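Local atomic coordinates of NANS (YJHS), A 9-O-acetyl N-acetylneuraminic acid esterase (Escherichia coli O157:H7 EDL933, PDB entry 3PT5), a protein that probably removes the 9-O-acetyl group from 9-O-acetyl-N-acetylneuraminate as an SGNH-type esterase, probably needed for growth on this sialic acid. Residues A201-P204 with Q205-H209; Q258-L262 with A263-F267; T279-P282 with D283-P286. All coordinates share one frame; numbering follows the deposited sequence.

Contact 1: residues A201-P204 with Q205-H209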
loop_
_atom_site.group_PDB
_atom_site.type_symbol
_atom_site.label_atom_id
_atom_site.label_comp_id
_atom_site.label_asym_id
_atom_site.label_seq_id
_atom_site.Cartn_x
_atom_site.Cartn_y
_atom_site.Cartn_z
ATOM N N ALA A 201 -23.257 1.704 2.750
ATOM C CA ALA A 201 -23.724 2.445 1.592
ATOM C C ALA A 201 -23.284 3.905 1.612
ATOM O O ALA A 201 -23.309 4.579 0.570
ATOM C CB ALA A 201 -25.229 2.316 1.454
ATOM N N SER A 202 -22.842 4.397 2.774
ATOM C CA SER A 202 -22.266 5.736 2.843
ATOM C C SER A 202 -20.817 5.803 2.310
ATOM O O SER A 202 -20.304 6.878 2.073
ATOM C CB SER A 202 -22.309 6.272 4.271
ATOM O OG SER A 202 -21.559 5.442 5.126
ATOM N N HIS A 203 -20.164 4.662 2.131
ATOM C CA HIS A 203 -18.745 4.674 1.742
ATOM C C HIS A 203 -18.516 5.421 0.419
ATOM O O HIS A 203 -17.623 6.273 0.353
ATOM C CB HIS A 203 -18.178 3.242 1.692
ATOM C CG HIS A 203 -16.765 3.159 1.206
ATOM N ND1 HIS A 203 -16.406 3.428 -0.099
ATOM C CD2 HIS A 203 -15.626 2.785 1.843
ATOM C CE1 HIS A 203 -15.099 3.253 -0.236
ATOM N NE2 HIS A 203 -14.602 2.885 0.934
ATOM N N PRO A 204 -19.334 5.157 -0.618
ATOM C CA PRO A 204 -19.000 5.897 -1.873
ATOM C C PRO A 204 -18.900 7.419 -1.734
ATOM O O PRO A 204 -17.938 8.029 -2.238
ATOM C CB PRO A 204 -20.114 5.465 -2.834
ATOM C CG PRO A 204 -20.431 4.049 -2.394
ATOM C CD PRO A 204 -20.353 4.109 -0.870
ATOM N N GLN A 205 -19.850 8.036 -1.035
ATOM C CA GLN A 205 -19.753 9.474 -0.844
ATOM C C GLN A 205 -18.601 9.892 0.061
ATOM O O GLN A 205 -17.962 10.898 -0.204
ATOM C CB GLN A 205 -21.080 10.105 -0.427
ATOM C CG GLN A 205 -22.087 10.249 -1.600
ATOM C CD GLN A 205 -21.435 10.599 -2.964
ATOM O OE1 GLN A 205 -20.879 11.694 -3.165
ATOM N NE2 GLN A 205 -21.529 9.664 -3.911
ATOM N N HIS A 206 -18.313 9.112 1.110
ATOM C CA HIS A 206 -17.167 9.417 1.977
ATOM C C HIS A 206 -15.868 9.374 1.201
ATOM O O HIS A 206 -15.030 10.275 1.330
ATOM C CB HIS A 206 -17.060 8.461 3.177
ATOM C CG HIS A 206 -18.069 8.719 4.251
ATOM N ND1 HIS A 206 -18.687 7.705 4.953
ATOM C CD2 HIS A 206 -18.582 9.875 4.732
ATOM C CE1 HIS A 206 -19.533 8.224 5.824
ATOM N NE2 HIS A 206 -19.492 9.540 5.709
ATOM N N PHE A 207 -15.701 8.316 0.407
ATOM C CA PHE A 207 -14.524 8.169 -0.451
ATOM C C PHE A 207 -14.422 9.318 -1.463
ATOM O O PHE A 207 -13.366 9.955 -1.575
ATOM C CB PHE A 207 -14.560 6.821 -1.180
ATOM C CG PHE A 207 -13.459 6.659 -2.197
ATOM C CD1 PHE A 207 -12.147 6.389 -1.789
ATOM C CD2 PHE A 207 -13.715 6.825 -3.553
ATOM C CE1 PHE A 207 -11.135 6.256 -2.730
ATOM C CE2 PHE A 207 -12.672 6.708 -4.523
ATOM C CZ PHE A 207 -11.404 6.416 -4.106
ATOM N N ASN A 208 -15.519 9.593 -2.170
ATOM C CA ASN A 208 -15.499 10.661 -3.174
ATOM C C ASN A 208 -15.142 11.986 -2.552
ATOM O O ASN A 208 -14.357 12.731 -3.111
ATOM C CB ASN A 208 -16.827 10.781 -3.897
ATOM C CG ASN A 208 -17.052 9.672 -4.902
ATOM O OD1 ASN A 208 -16.427 8.605 -4.845
ATOM N ND2 ASN A 208 -17.932 9.928 -5.854
ATOM N N HIS A 209 -15.696 12.278 -1.375
ATOM C CA HIS A 209 -15.400 13.540 -0.716
ATOM C C HIS A 209 -13.931 13.661 -0.326
ATOM O O HIS A 209 -13.321 14.736 -0.414
ATOM C CB HIS A 209 -16.322 13.728 0.493
ATOM C CG HIS A 209 -17.744 14.013 0.113
ATOM N ND1 HIS A 209 -18.813 13.697 0.926
ATOM C CD2 HIS A 209 -18.271 14.596 -0.991
ATOM C CE1 HIS A 209 -19.939 14.064 0.334
ATOM N NE2 HIS A 209 -19.638 14.618 -0.826
HETATM O O HOH W 1 -22.645 7.125 -0.416
#
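Ser-202 O begins the i to i+4 series of helix 203-218, taking His-206 N at 3.1 Å. This is the opening turn of the helix, where the first backbone N-H groups have no helical carbonyl behind them, and a water supplies an acceptor for one: water 1 accepts from Gln-205 N at 3.0 Å and donates to the carbonyl O of Ala-201, just ahead of the serine. On the side-chain side, Ser-202 sets its OG between its own N and carbonyl carbon (chi1 61°), which brings OG 3.5 Å from His-206 CE1, a van der Waals contact with the ring carbon; the polar partner of Ser-202 OG is Asp-199 OD2. His-206 brings the CE1 corner of its ring against the serine, with CE1 also 3.7 Å from Ser-202 CB. His-203 O takes Phe-207 N at 2.8 Å. With CG anti to the backbone N in both (chi1 176° and 174°), the rings of His-203 and Phe-207 leave the same flank of the helix one turn apart; the closest side-chain approach is His-203 CE1 to Phe-207 CB, 3.7 Å, oblique to the imidazole. That flank is buried: the His-203 ring meets Phe-136 edge-to-face and its NE2 bonds to Gln-190 OE1, while Phe-207 meets Tyr-257 edge-to-face. Pro-204 has no N-H to give, which costs nothing in a first turn, and its carbonyl still serves the helix. Pro-204 O accepts Asn-208 N at 2.9 Å. Asn-208 OD1 lies 3.1 Å from Pro-204 O, two acceptors with no bond between them; OD1 accepts instead from Asn-256 ND2 and Asn-260 ND2.

Contact 2: residues Q258-L262 with A263-F267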
loop_
_atom_site.group_PDB
_atom_site.type_symbol
_atom_site.label_atom_id
_atom_site.label_comp_id
_atom_site.label_asym_id
_atom_site.label_seq_id
_atom_site.Cartn_x
_atom_site.Cartn_y
_atom_site.Cartn_z
ATOM N N GLN A 258 -15.276 1.629 -9.969
ATOM C CA GLN A 258 -15.381 1.285 -11.392
ATOM C C GLN A 258 -16.327 2.220 -12.141
ATOM O O GLN A 258 -16.238 2.368 -13.365
ATOM C CB GLN A 258 -15.922 -0.143 -11.532
ATOM C CG GLN A 258 -15.051 -1.204 -10.920
ATOM C CD GLN A 258 -15.758 -2.542 -10.723
ATOM O OE1 GLN A 258 -16.197 -3.175 -11.684
ATOM N NE2 GLN A 258 -15.828 -2.997 -9.467
ATOM N N ASN A 259 -17.268 2.814 -11.415
ATOM C CA ASN A 259 -18.263 3.703 -12.003
ATOM C C ASN A 259 -18.298 5.048 -11.295
ATOM O O ASN A 259 -19.362 5.647 -11.121
ATOM C CB ASN A 259 -19.650 3.049 -11.948
ATOM C CG ASN A 259 -19.709 1.763 -12.729
ATOM O OD1 ASN A 259 -19.427 1.734 -13.926
ATOM N ND2 ASN A 259 -20.061 0.672 -12.044
ATOM N N ASN A 260 -17.127 5.553 -10.931
ATOM C CA ASN A 260 -17.058 6.782 -10.163
ATOM C C ASN A 260 -17.446 8.030 -10.976
ATOM O O ASN A 260 -17.167 8.102 -12.175
ATOM C CB ASN A 260 -15.656 6.935 -9.587
ATOM C CG ASN A 260 -15.652 7.738 -8.329
ATOM O OD1 ASN A 260 -15.672 8.958 -8.369
ATOM N ND2 ASN A 260 -15.678 7.062 -7.197
ATOM N N ILE A 261 -18.056 9.011 -10.310
ATOM C CA ILE A 261 -18.398 10.285 -10.953
ATOM C C ILE A 261 -17.173 11.180 -11.134
ATOM O O ILE A 261 -17.151 12.043 -12.006
ATOM C CB ILE A 261 -19.526 11.056 -10.210
ATOM C CG1 ILE A 261 -19.171 11.299 -8.744
ATOM C CG2 ILE A 261 -20.843 10.298 -10.324
ATOM C CD1 ILE A 261 -18.655 12.690 -8.432
ATOM N N LEU A 262 -16.128 10.938 -10.344
ATOM C CA LEU A 262 -14.908 11.726 -10.451
ATOM C C LEU A 262 -13.980 11.253 -11.578
ATOM O O LEU A 262 -13.980 10.073 -11.960
ATOM C CB LEU A 262 -14.140 11.696 -9.125
ATOM C CG LEU A 262 -14.871 12.204 -7.886
ATOM C CD1 LEU A 262 -14.084 11.941 -6.598
ATOM C CD2 LEU A 262 -15.205 13.692 -8.042
ATOM N N ALA A 263 -13.188 12.182 -12.104
ATOM C CA ALA A 263 -12.229 11.863 -13.158
ATOM C C ALA A 263 -11.066 11.039 -12.585
ATOM O O ALA A 263 -10.677 11.213 -11.423
ATOM C CB ALA A 263 -11.691 13.161 -13.775
ATOM N N ASN A 264 -10.525 10.150 -13.420
ATOM C CA ASN A 264 -9.250 9.489 -13.153
ATOM C C ASN A 264 -9.286 8.609 -11.919
ATOM O O ASN A 264 -8.358 8.599 -11.125
ATOM C CB ASN A 264 -8.116 10.512 -13.097
ATOM C CG ASN A 264 -7.929 11.228 -14.423
ATOM O OD1 ASN A 264 -8.266 10.687 -15.490
ATOM N ND2 ASN A 264 -7.389 12.434 -14.364
ATOM N N ILE A 265 -10.363 7.847 -11.803
ATOM C CA ILE A 265 -10.451 6.825 -10.787
ATOM C C ILE A 265 -10.339 5.531 -11.568
ATOM O O ILE A 265 -11.235 5.198 -12.359
ATOM C CB ILE A 265 -11.772 6.913 -9.966
ATOM C CG1 ILE A 265 -11.966 8.321 -9.363
ATOM C CG2 ILE A 265 -11.838 5.780 -8.897
ATOM C CD1 ILE A 265 -10.966 8.743 -8.268
ATOM N N ILE A 266 -9.231 4.809 -11.362
ATOM C CA ILE A 266 -8.925 3.665 -12.212
ATOM C C ILE A 266 -8.959 2.380 -11.385
ATOM O O ILE A 266 -8.149 2.203 -10.479
ATOM C CB ILE A 266 -7.572 3.846 -12.920
ATOM C CG1 ILE A 266 -7.580 5.110 -13.789
ATOM C CG2 ILE A 266 -7.226 2.650 -13.815
ATOM C CD1 ILE A 266 -6.821 6.221 -13.173
ATOM N N PHE A 267 -9.914 1.510 -11.711
ATOM C CA PHE A 267 -10.072 0.240 -11.018
ATOM C C PHE A 267 -9.037 -0.771 -11.482
ATOM O O PHE A 267 -8.877 -1.042 -12.691
ATOM C CB PHE A 267 -11.476 -0.324 -11.224
ATOM C CG PHE A 267 -11.741 -1.576 -10.455
ATOM C CD1 PHE A 267 -11.718 -1.590 -9.053
ATOM C CD2 PHE A 267 -12.071 -2.742 -11.130
ATOM C CE1 PHE A 267 -12.000 -2.793 -8.357
ATOM C CE2 PHE A 267 -12.333 -3.923 -10.440
ATOM C CZ PHE A 267 -12.321 -3.941 -9.074
#
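Gln-258 lies flat on the ring of Phe-267, closing a loop that doubles back on itself, its two arms running 160° apart. The contact is a CH-pi one: Gln-258 CG sits 3.6 Å from the Phe-267 ring centroid, over the face but offset toward the rim. Beyond CG the glutamine chain is extended (chi2 164°) and points the same way as the phenylalanine, which carries the amide along the ring with the two planes 15° apart. Gln-258 NE2 thus reaches to 3.7 Å from Phe-267 CZ; NE2 also bonds to Tyr-254 O, which fixes the rotation of the amide.

Inside the bend, Leu-262 and Ile-265 form the apolar pair. Ile-265 puts CG1 beside its backbone N, where it touches Leu-262 CB at 4.0 Å. The Asn-260 side chain makes a van der Waals contact with the same isoleucine, crossing it at a slant with Asn-260 CG 3.9 Å from Ile-265 CG1, and Asn-260 CB also rests on Ile-265 CB.

The polar bond of the bend stays within its first arm. Asn-260 OD1 accepts Leu-262 N at 2.8 Å, in the carbonyl plane and on a lone pair, forming an Asx turn that starts the reversal. The amide is used at both ends, for ND2 bonds to Asn-256 O.

The loop leads from helix 247-253 into strand 265-268, an outermost strand of the central mixed sheet, which pairs with strand 233-236. Helix 203-218 packs against the bend, with Val-211 and Glu-212 on Leu-262 and Arg-215 on Ile-265, while Phe-333 of helix 315-335 touches Ile-266.

Contact 3: residues T279-P282 with D283-P286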
loop_
_atom_site.group_PDB
_atom_site.type_symbol
_atom_site.label_atom_id
_atom_site.label_comp_id
_atom_site.label_asym_id
_atom_site.label_seq_id
_atom_site.Cartn_x
_atom_site.Cartn_y
_atom_site.Cartn_z
ATOM N N THR A 279 -4.363 -15.769 -1.722
ATOM C CA THR A 279 -4.413 -15.286 -0.351
ATOM C C THR A 279 -3.458 -16.035 0.576
ATOM O O THR A 279 -2.834 -17.032 0.180
ATOM C CB THR A 279 -5.831 -15.421 0.275
ATOM O OG1 THR A 279 -6.121 -16.815 0.554
ATOM C CG2 THR A 279 -6.885 -14.806 -0.660
ATOM N N ASN A 280 -3.416 -15.581 1.828
ATOM C CA ASN A 280 -2.706 -16.298 2.886
ATOM C C ASN A 280 -3.344 -17.625 3.307
ATOM O O ASN A 280 -2.783 -18.325 4.168
ATOM C CB ASN A 280 -2.544 -15.422 4.130
ATOM C CG ASN A 280 -1.540 -14.309 3.949
ATOM O OD1 ASN A 280 -0.516 -14.475 3.269
ATOM N ND2 ASN A 280 -1.794 -13.176 4.623
ATOM N N ALA A 281 -4.484 -18.017 2.735
ATOM C CA ALA A 281 -5.013 -19.360 3.020
ATOM C C ALA A 281 -3.885 -20.366 2.696
ATOM O O ALA A 281 -3.304 -20.291 1.630
ATOM C CB ALA A 281 -6.208 -19.649 2.159
ATOM N N PRO A 282 -3.539 -21.264 3.654
ATOM C CA PRO A 282 -2.337 -22.088 3.426
ATOM C C PRO A 282 -2.300 -22.810 2.085
ATOM O O PRO A 282 -1.237 -22.879 1.436
ATOM C CB PRO A 282 -2.406 -23.081 4.578
ATOM C CG PRO A 282 -2.926 -22.224 5.705
ATOM C CD PRO A 282 -3.991 -21.351 5.051
ATOM N N ASP A 283 -3.455 -23.321 1.661
ATOM C CA ASP A 283 -3.558 -24.040 0.385
ATOM C C ASP A 283 -3.304 -23.127 -0.830
ATOM O O ASP A 283 -2.962 -23.597 -1.933
ATOM C CB ASP A 283 -4.945 -24.685 0.304
ATOM C CG ASP A 283 -6.073 -23.665 0.510
ATOM O OD1 ASP A 283 -6.375 -23.312 1.676
ATOM O OD2 ASP A 283 -6.661 -23.214 -0.490
ATOM N N GLU A 284 -3.419 -21.810 -0.624
ATOM C CA GLU A 284 -3.242 -20.866 -1.729
ATOM C C GLU A 284 -1.842 -20.271 -1.839
ATOM O O GLU A 284 -1.559 -19.536 -2.792
ATOM C CB GLU A 284 -4.313 -19.768 -1.671
ATOM C CG GLU A 284 -5.692 -20.364 -1.689
ATOM C CD GLU A 284 -6.811 -19.350 -1.817
ATOM O OE1 GLU A 284 -6.596 -18.133 -1.599
ATOM O OE2 GLU A 284 -7.933 -19.794 -2.130
ATOM N N ASP A 285 -0.969 -20.596 -0.881
ATOM C CA ASP A 285 0.348 -19.975 -0.819
ATOM C C ASP A 285 1.422 -21.066 -0.698
ATOM O O ASP A 285 2.090 -21.191 0.342
ATOM C CB ASP A 285 0.382 -18.999 0.361
ATOM C CG ASP A 285 1.657 -18.181 0.431
ATOM O OD1 ASP A 285 2.313 -17.898 -0.608
ATOM O OD2 ASP A 285 2.001 -17.855 1.583
ATOM N N PRO A 286 1.604 -21.846 -1.763
ATOM C CA PRO A 286 2.573 -22.952 -1.650
ATOM C C PRO A 286 4.023 -22.460 -1.535
ATOM O O PRO A 286 4.355 -21.383 -2.027
ATOM C CB PRO A 286 2.384 -23.712 -2.961
ATOM C CG PRO A 286 1.775 -22.729 -3.901
ATOM C CD PRO A 286 0.925 -21.827 -3.072
HETATM O O HOH W 2 1.721 -15.244 1.928
#
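Glu-284 OE1 is gripped by three donors. Thr-279 OG1 gives it a short bond of 2.6 Å, coming from above the carboxylate plane, and Thr-279 N a longer one of 3.3 Å on the anti side; Trp-240 NE1 is the third. Such a set of donors would be expected to favour the ionised carboxylate. The glutamate gets there by an extended chain beyond CG (chi2 -172°), crossing the threonine at a slant and passing Ala-281, whose CB lies 3.9 Å from Glu-284 CG.

The same threonine hydroxyl works in both directions. While donating to the glutamate, Thr-279 OG1 accepts Ala-281 N at 3.0 Å, an ST turn. Its place between the backbone N and carbonyl carbon (chi1 72°) lets it face both partners; one hydroxyl therefore couples the ST turn to the carboxylate.

A short 3-10 turn follows. Ala-281 O takes Glu-284 N at 2.7 Å, and Pro-282 O takes Asp-285 N at 3.3 Å. Asp-283 turns OD1 back to 3.7 Å from Ala-281 CB. Water 2 donates to both Asn-280 OD1 and Asp-285 OD2, the latter at 2.6 Å, bridging the two side chains.

The turn belongs to the long loop between strand 265-268 and helix 315-335. Asp-285 is tied to Tyr-293 and Ser-296 farther along that loop, Asn-280 bonds to Tyr-35 and Glu-37 in a loop after strand 20-28, and Trp-240 opens helix 240-245.

Overall arrangement
The three contacts come in series along the chain, each a local turn. Contacts 1 and 2 are neighbours, their centres 13 Å apart on the same side of the chain's centre. They meet at Asn-208, on which Asn-260, Ile-261 and Leu-262 all converge, and so pack the start of helix 203-218 against the loop that leads into edge strand 265-268. Contact 3 stands apart, its centre 32 Å from that of contact 1 and 31 Å from that of contact 2. The first two thus lie beside one end of the central sheet, while contact 3 lies in the long loop before helix 315-335, with no direct touch to either.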